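Local coordinates for Mlr3007 protein (Mesorhizobium loti, PDB 3QQM) that probably catalyses the pyridoxal-phosphate-dependent transamination of leucine, isoleucine and valine with 2-oxoglutarate, at residues V98-L103 with Q136-L141; Q123-A128 with I149-I154. One frame throughout, in Å; residues are numbered along the deposited sequence.

Overall arrangement
After an N-terminal part that holds the four-stranded antiparallel sheet, the chain enters the mixed sheet at strand 99-103, then passes the cofactor lysine K118 and turns into helix 123-130, returns to the sheet as strand 139-143 and runs on to edge strand 149-152. Interaction 1 (98-103 with 136-141) closes the loop that holds the helix by laying the third of these elements parallel to the first. Interaction 2 (123-128 with 149-154) starts inside that loop and ends beyond it, so the two contacts cross. Together they tie the three strands at one edge of the mixed sheet to one another and to the helix packed on them. They meet where the E139 carboxylate probably bonds the T153-I154 turn.

Interaction 1 (V98-L103 with Q136-L141); sequences VWILRL and QADEVL. With EDO (1,2-ethanediol), chain B; EDO (1,2-ethanediol), chain T.
D138 and I100 hold each other by two hydrogen bonds. I100 N gives a nearly straight bond (176°) to D138 OD2, 2.8 Å away, on the anti lone pair of the carboxylate. I100 O takes D138 N in a more bent bond of 2.8 Å. A water bridges OD2 of D138 to V98 O, while OD1 accepts a proton from O1 of an ethanediol, probably left from crystallisation; thus both carboxylate oxygens have donors. With CG anti to its carbonyl carbon (chi1 -65°), D138 turns the carboxylate back to the I100 amide. Further along, L141 N binds R102 O at 2.9 Å, and the bonds from E139 N to I100 O and from R102 N to E139 O are weak. This is the parallel pairing of strands 99-103 and 139-143 within the mixed sheet of the fold type IV of the class-IV aminotransferases, a beta-alpha-beta crossover by way of helix 123-130. L101 faces E139 and L103 faces L141 on one side of the sheet, R102 faces V140 on the other. On the L101 side, D138 CB sits over one face of the W99 indole, 3.6 Å from the centroid of the five-membered ring, a CH-pi contact. E139 CB lies obliquely against the benzene part of the same indole and meets L101 CD2 at 3.5 Å, whereas its carboxylate turns away to T155, T153 and I154, and OE1 also receives V140 N. L101 CD1 and L141 CD1 touch more loosely, at 4.1 Å. On the R102 side, the arginine chain, bent at chi2 and chi3, lays CG against A137 CB (3.4 Å) and brings the guanidinium edge to Q136 O, where the NH1 bond is weak.

Interaction 2 (Q123-A128 with I149-I154); sequences QLYTHA and ICEGTI. With EDO (1,2-ethanediol), chain S.
Y125, T153 and E151 carry this buried contact, in which helix 123-130 packs against edge strand 149-152 of the mixed sheet and the turn that follows it, within fold type IV of the pyridoxal-phosphate enzymes. Y125 OH donates a short hydrogen bond, 2.5 Å, to E151 OE2. The carboxylate stands steeply to the ring, their planes 76° apart, and the hydroxyl comes in on its syn side, 33° out of the carboxylate plane. E151 CG lies between backbone N and carbonyl carbon (chi1 60°) and the chain beyond is extended, which carries OE2 out to the phenol; OE1 is held by L176 N. Nearer the helix, the Y125 ring rests obliquely on the T153 backbone, CD1 at 3.9 Å from T153 CA. A phenylalanine in place of Y125 would probably keep this ring packing but leave E151 OE2 without its phenol donor inside a buried contact. T153 turns its hydroxyl to E139 OE1, leaving the methyl for the helix. That methyl, CG2, lies 3.7 Å from Y125 O and 4.1 Å from A128 CB.

Interaction 1 (V98-L103 with Q136-L141)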
loop_
_atom_site.group_PDB
_atom_site.type_symbol
_atom_site.label_atom_id
_atom_site.label_comp_id
_atom_site.label_asym_id
_atom_site.label_seq_id
_atom_site.Cartn_x
_atom_site.Cartn_y
_atom_site.Cartn_z
ATOM N N VAL A 98 18.134 -1.474 -3.879
ATOM C CA VAL A 98 17.604 -0.122 -4.009
ATOM C C VAL A 98 16.663 -0.113 -5.201
ATOM O O VAL A 98 17.047 -0.490 -6.292
ATOM C CB VAL A 98 18.706 0.939 -4.219
ATOM C CG1 VAL A 98 18.077 2.330 -4.475
ATOM C CG2 VAL A 98 19.646 0.991 -3.013
ATOM N N TRP A 99 15.416 0.268 -4.966
ATOM C CA TRP A 99 14.389 0.362 -6.009
ATOM C C TRP A 99 14.472 1.665 -6.804
ATOM O O TRP A 99 14.617 2.749 -6.220
ATOM C CB TRP A 99 13.000 0.255 -5.364
ATOM C CG TRP A 99 12.476 -1.125 -5.260
ATOM C CD1 TRP A 99 13.199 -2.288 -5.240
ATOM C CD2 TRP A 99 11.137 -1.494 -4.954
ATOM N NE1 TRP A 99 12.371 -3.357 -5.094
ATOM C CE2 TRP A 99 11.099 -2.902 -4.885
ATOM C CE3 TRP A 99 9.956 -0.778 -4.795
ATOM C CZ2 TRP A 99 9.936 -3.599 -4.662
ATOM C CZ3 TRP A 99 8.804 -1.464 -4.577
ATOM C CH2 TRP A 99 8.793 -2.872 -4.514
ATOM N N ILE A 100 14.391 1.531 -8.133
ATOM C CA ILE A 100 14.424 2.655 -9.042
ATOM C C ILE A 100 13.001 3.140 -9.228
ATOM O O ILE A 100 12.106 2.336 -9.505
ATOM C CB ILE A 100 14.964 2.257 -10.434
ATOM C CG1 ILE A 100 16.363 1.628 -10.338
ATOM C CG2 ILE A 100 14.989 3.478 -11.366
ATOM C CD1 ILE A 100 16.903 1.165 -11.682
ATOM N N LEU A 101 12.788 4.446 -9.072
ATOM C CA LEU A 101 11.457 5.031 -9.234
ATOM C C LEU A 101 11.398 5.901 -10.450
ATOM O O LEU A 101 12.389 6.535 -10.798
ATOM C CB LEU A 101 11.104 5.915 -8.030
ATOM C CG LEU A 101 11.242 5.269 -6.674
ATOM C CD1 LEU A 101 10.929 6.279 -5.599
ATOM C CD2 LEU A 101 10.329 4.068 -6.569
ATOM N N ARG A 102 10.214 5.958 -11.063
ATOM C CA ARG A 102 9.940 6.820 -12.208
ATOM C C ARG A 102 8.544 7.439 -11.996
ATOM O O ARG A 102 7.701 6.877 -11.264
ATOM C CB ARG A 102 9.946 6.052 -13.529
ATOM C CG ARG A 102 11.196 5.252 -13.815
ATOM C CD ARG A 102 12.367 6.098 -14.099
ATOM N NE ARG A 102 12.242 6.727 -15.416
ATOM C CZ ARG A 102 12.753 6.232 -16.548
ATOM N NH1 ARG A 102 13.441 5.086 -16.559
ATOM N NH2 ARG A 102 12.567 6.891 -17.675
ATOM N N LEU A 103 8.296 8.567 -12.658
ATOM C CA LEU A 103 7.023 9.265 -12.566
ATOM C C LEU A 103 6.094 8.890 -13.702
ATOM O O LEU A 103 6.453 8.991 -14.889
ATOM C CB LEU A 103 7.242 10.771 -12.621
ATOM C CG LEU A 103 6.011 11.683 -12.569
ATOM C CD1 LEU A 103 5.305 11.585 -11.227
ATOM C CD2 LEU A 103 6.446 13.123 -12.852
ATOM N N GLN A 136 12.989 -0.566 -16.008
ATOM C CA GLN A 136 12.963 0.902 -16.034
ATOM C C GLN A 136 12.545 1.471 -14.664
ATOM O O GLN A 136 12.964 2.552 -14.285
ATOM C CB GLN A 136 12.007 1.404 -17.123
ATOM C CG GLN A 136 12.428 1.084 -18.546
ATOM C CD GLN A 136 11.377 1.508 -19.610
ATOM O OE1 GLN A 136 10.185 1.241 -19.478
ATOM N NE2 GLN A 136 11.850 2.123 -20.688
ATOM N N ALA A 137 11.701 0.730 -13.942
ATOM C CA ALA A 137 11.234 1.149 -12.626
ATOM C C ALA A 137 10.731 -0.023 -11.788
ATOM O O ALA A 137 9.908 -0.816 -12.226
ATOM C CB ALA A 137 10.125 2.210 -12.770
ATOM N N ASP A 138 11.258 -0.139 -10.592
ATOM C CA ASP A 138 10.823 -1.168 -9.661
ATOM C C ASP A 138 9.477 -0.711 -9.104
ATOM O O ASP A 138 8.595 -1.545 -8.796
ATOM C CB ASP A 138 11.855 -1.343 -8.573
ATOM C CG ASP A 138 13.166 -1.880 -9.114
ATOM O OD1 ASP A 138 13.183 -3.080 -9.519
ATOM O OD2 ASP A 138 14.171 -1.128 -9.109
ATOM N N GLU A 139 9.299 0.622 -9.037
ATOM C CA GLU A 139 8.049 1.226 -8.575
ATOM C C GLU A 139 7.791 2.525 -9.338
ATOM O O GLU A 139 8.705 3.250 -9.687
ATOM C CB GLU A 139 8.083 1.445 -7.053
ATOM C CG GLU A 139 6.879 2.171 -6.406
ATOM C CD GLU A 139 5.527 1.460 -6.610
ATOM O OE1 GLU A 139 5.179 1.133 -7.758
ATOM O OE2 GLU A 139 4.762 1.333 -5.619
ATOM N N VAL A 140 6.515 2.804 -9.570
ATOM C CA VAL A 140 6.079 3.952 -10.312
ATOM C C VAL A 140 5.299 4.869 -9.408
ATOM O O VAL A 140 4.360 4.430 -8.736
ATOM C CB VAL A 140 5.169 3.482 -11.490
ATOM C CG1 VAL A 140 4.632 4.662 -12.305
ATOM C CG2 VAL A 140 5.932 2.545 -12.362
ATOM N N LEU A 141 5.667 6.147 -9.393
ATOM C CA LEU A 141 4.963 7.111 -8.584
ATOM C C LEU A 141 3.914 7.841 -9.416
ATOM O O LEU A 141 4.067 8.003 -10.636
ATOM C CB LEU A 141 5.920 8.145 -7.985
ATOM C CG LEU A 141 7.124 7.653 -7.171
ATOM C CD1 LEU A 141 7.869 8.851 -6.548
ATOM C CD2 LEU A 141 6.686 6.647 -6.092
HETATM C C1 EDO B . 15.827 -4.902 -11.435
HETATM O O1 EDO B . 15.284 -4.404 -10.204
HETATM C C2 EDO B . 15.608 -3.899 -12.565
HETATM O O2 EDO B . 15.930 -2.556 -12.155
HETATM C C1 EDO T . 4.676 -3.848 -8.464
HETATM O O1 EDO T . 4.539 -4.484 -9.736
HETATM C C2 EDO T . 5.935 -2.982 -8.458
HETATM O O2 EDO T . 5.652 -1.647 -8.873
HETATM O O HOH W 1 16.799 -1.834 -8.714
#

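Interaction 2 (Q123-A128 with I149-I154)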
loop_
_atom_site.group_PDB
_atom_site.type_symbol
_atom_site.label_atom_id
_atom_site.label_comp_id
_atom_site.label_asym_id
_atom_site.label_seq_id
_atom_site.Cartn_x
_atom_site.Cartn_y
_atom_site.Cartn_z
ATOM N N GLN A 123 -7.558 0.378 -11.675
ATOM C CA GLN A 123 -7.331 0.878 -13.020
ATOM C C GLN A 123 -6.166 1.882 -13.143
ATOM O O GLN A 123 -5.250 1.701 -13.964
ATOM C CB GLN A 123 -8.611 1.557 -13.510
ATOM C CG GLN A 123 -8.500 2.202 -14.848
ATOM C CD GLN A 123 -9.828 2.573 -15.415
ATOM O OE1 GLN A 123 -10.822 2.670 -14.691
ATOM N NE2 GLN A 123 -9.869 2.772 -16.730
ATOM N N LEU A 124 -6.222 2.937 -12.343
ATOM C CA LEU A 124 -5.209 4.000 -12.399
ATOM C C LEU A 124 -3.798 3.485 -12.115
ATOM O O LEU A 124 -2.847 3.838 -12.820
ATOM C CB LEU A 124 -5.568 5.109 -11.421
ATOM C CG LEU A 124 -6.794 5.944 -11.782
ATOM C CD1 LEU A 124 -7.490 6.601 -10.524
ATOM C CD2 LEU A 124 -6.416 6.981 -12.842
ATOM N N TYR A 125 -3.680 2.639 -11.099
ATOM C CA TYR A 125 -2.385 2.088 -10.701
ATOM C C TYR A 125 -1.879 1.059 -11.697
ATOM O O TYR A 125 -0.692 1.023 -11.992
ATOM C CB TYR A 125 -2.453 1.482 -9.308
ATOM C CG TYR A 125 -3.004 2.407 -8.245
ATOM C CD1 TYR A 125 -2.283 3.511 -7.813
ATOM C CD2 TYR A 125 -4.217 2.127 -7.616
ATOM C CE1 TYR A 125 -2.769 4.343 -6.826
ATOM C CE2 TYR A 125 -4.708 2.945 -6.608
ATOM C CZ TYR A 125 -3.985 4.060 -6.222
ATOM O OH TYR A 125 -4.455 4.856 -5.208
ATOM N N THR A 126 -2.765 0.192 -12.173
ATOM C CA THR A 126 -2.390 -0.775 -13.192
ATOM C C THR A 126 -1.927 -0.032 -14.452
ATOM O O THR A 126 -0.974 -0.443 -15.092
ATOM C CB THR A 126 -3.565 -1.714 -13.555
ATOM O OG1 THR A 126 -3.891 -2.541 -12.432
ATOM C CG2 THR A 126 -3.231 -2.618 -14.761
ATOM N N HIS A 127 -2.590 1.066 -14.798
ATOM C CA HIS A 127 -2.198 1.825 -15.985
ATOM C C HIS A 127 -0.810 2.484 -15.779
ATOM O O HIS A 127 0.030 2.455 -16.683
ATOM C CB HIS A 127 -3.258 2.874 -16.363
ATOM C CG HIS A 127 -2.946 3.599 -17.626
ATOM N ND1 HIS A 127 -2.260 4.797 -17.644
ATOM C CD2 HIS A 127 -3.174 3.273 -18.922
ATOM C CE1 HIS A 127 -2.090 5.184 -18.897
ATOM N NE2 HIS A 127 -2.641 4.280 -19.693
ATOM N N ALA A 128 -0.580 3.027 -14.582
ATOM C CA ALA A 128 0.686 3.674 -14.256
ATOM C C ALA A 128 1.794 2.656 -14.339
ATOM O O ALA A 128 2.820 2.906 -14.949
ATOM C CB ALA A 128 0.650 4.328 -12.857
ATOM N N ILE A 149 3.223 14.793 -5.520
ATOM C CA ILE A 149 3.416 13.378 -5.449
ATOM C C ILE A 149 2.488 12.846 -4.395
ATOM O O ILE A 149 2.365 13.441 -3.305
ATOM C CB ILE A 149 4.855 13.008 -5.043
ATOM C CG1 ILE A 149 5.814 13.336 -6.176
ATOM C CG2 ILE A 149 4.959 11.510 -4.693
ATOM C CD1 ILE A 149 5.602 12.469 -7.448
ATOM N N CYS A 150 1.838 11.733 -4.710
ATOM C CA CYS A 150 0.935 11.111 -3.774
ATOM C C CYS A 150 1.477 9.785 -3.184
ATOM O O CYS A 150 1.629 9.629 -1.946
ATOM C CB CYS A 150 -0.394 10.830 -4.465
ATOM S SG CYS A 150 -1.330 12.283 -5.082
ATOM N N GLU A 151 1.790 8.847 -4.069
ATOM C CA GLU A 151 2.192 7.504 -3.661
ATOM C C GLU A 151 2.666 6.679 -4.839
ATOM O O GLU A 151 2.687 7.142 -5.982
ATOM C CB GLU A 151 0.947 6.803 -3.067
ATOM C CG GLU A 151 -0.219 6.693 -4.097
ATOM C CD GLU A 151 -1.561 6.139 -3.529
ATOM O OE1 GLU A 151 -1.578 5.536 -2.422
ATOM O OE2 GLU A 151 -2.608 6.306 -4.222
ATOM N N GLY A 152 3.083 5.459 -4.543
ATOM C CA GLY A 152 3.471 4.507 -5.559
ATOM C C GLY A 152 2.245 3.645 -5.857
ATOM O O GLY A 152 1.220 3.738 -5.153
ATOM N N THR A 153 2.323 2.831 -6.898
ATOM C CA THR A 153 1.238 1.940 -7.225
ATOM C C THR A 153 0.940 0.949 -6.064
ATOM O O THR A 153 -0.207 0.515 -5.901
ATOM C CB THR A 153 1.550 1.111 -8.480
ATOM O OG1 THR A 153 2.602 0.166 -8.201
ATOM C CG2 THR A 153 1.942 2.034 -9.661
ATOM N N ILE A 154 1.954 0.571 -5.279
ATOM C CA ILE A 154 1.725 -0.363 -4.161
ATOM C C ILE A 154 2.444 0.048 -2.882
ATOM O O ILE A 154 2.594 -0.762 -1.947
ATOM C CB ILE A 154 2.140 -1.825 -4.515
ATOM C CG1 ILE A 154 3.634 -1.880 -4.846
ATOM C CG2 ILE A 154 1.295 -2.355 -5.652
ATOM C CD1 ILE A 154 4.187 -3.287 -5.139
HETATM C C1 EDO S . -0.392 -3.515 -9.773
HETATM O O1 EDO S . 0.630 -2.515 -9.695
HETATM C C2 EDO S . -1.601 -2.989 -10.541
HETATM O O2 EDO S . -2.845 -3.477 -9.976
#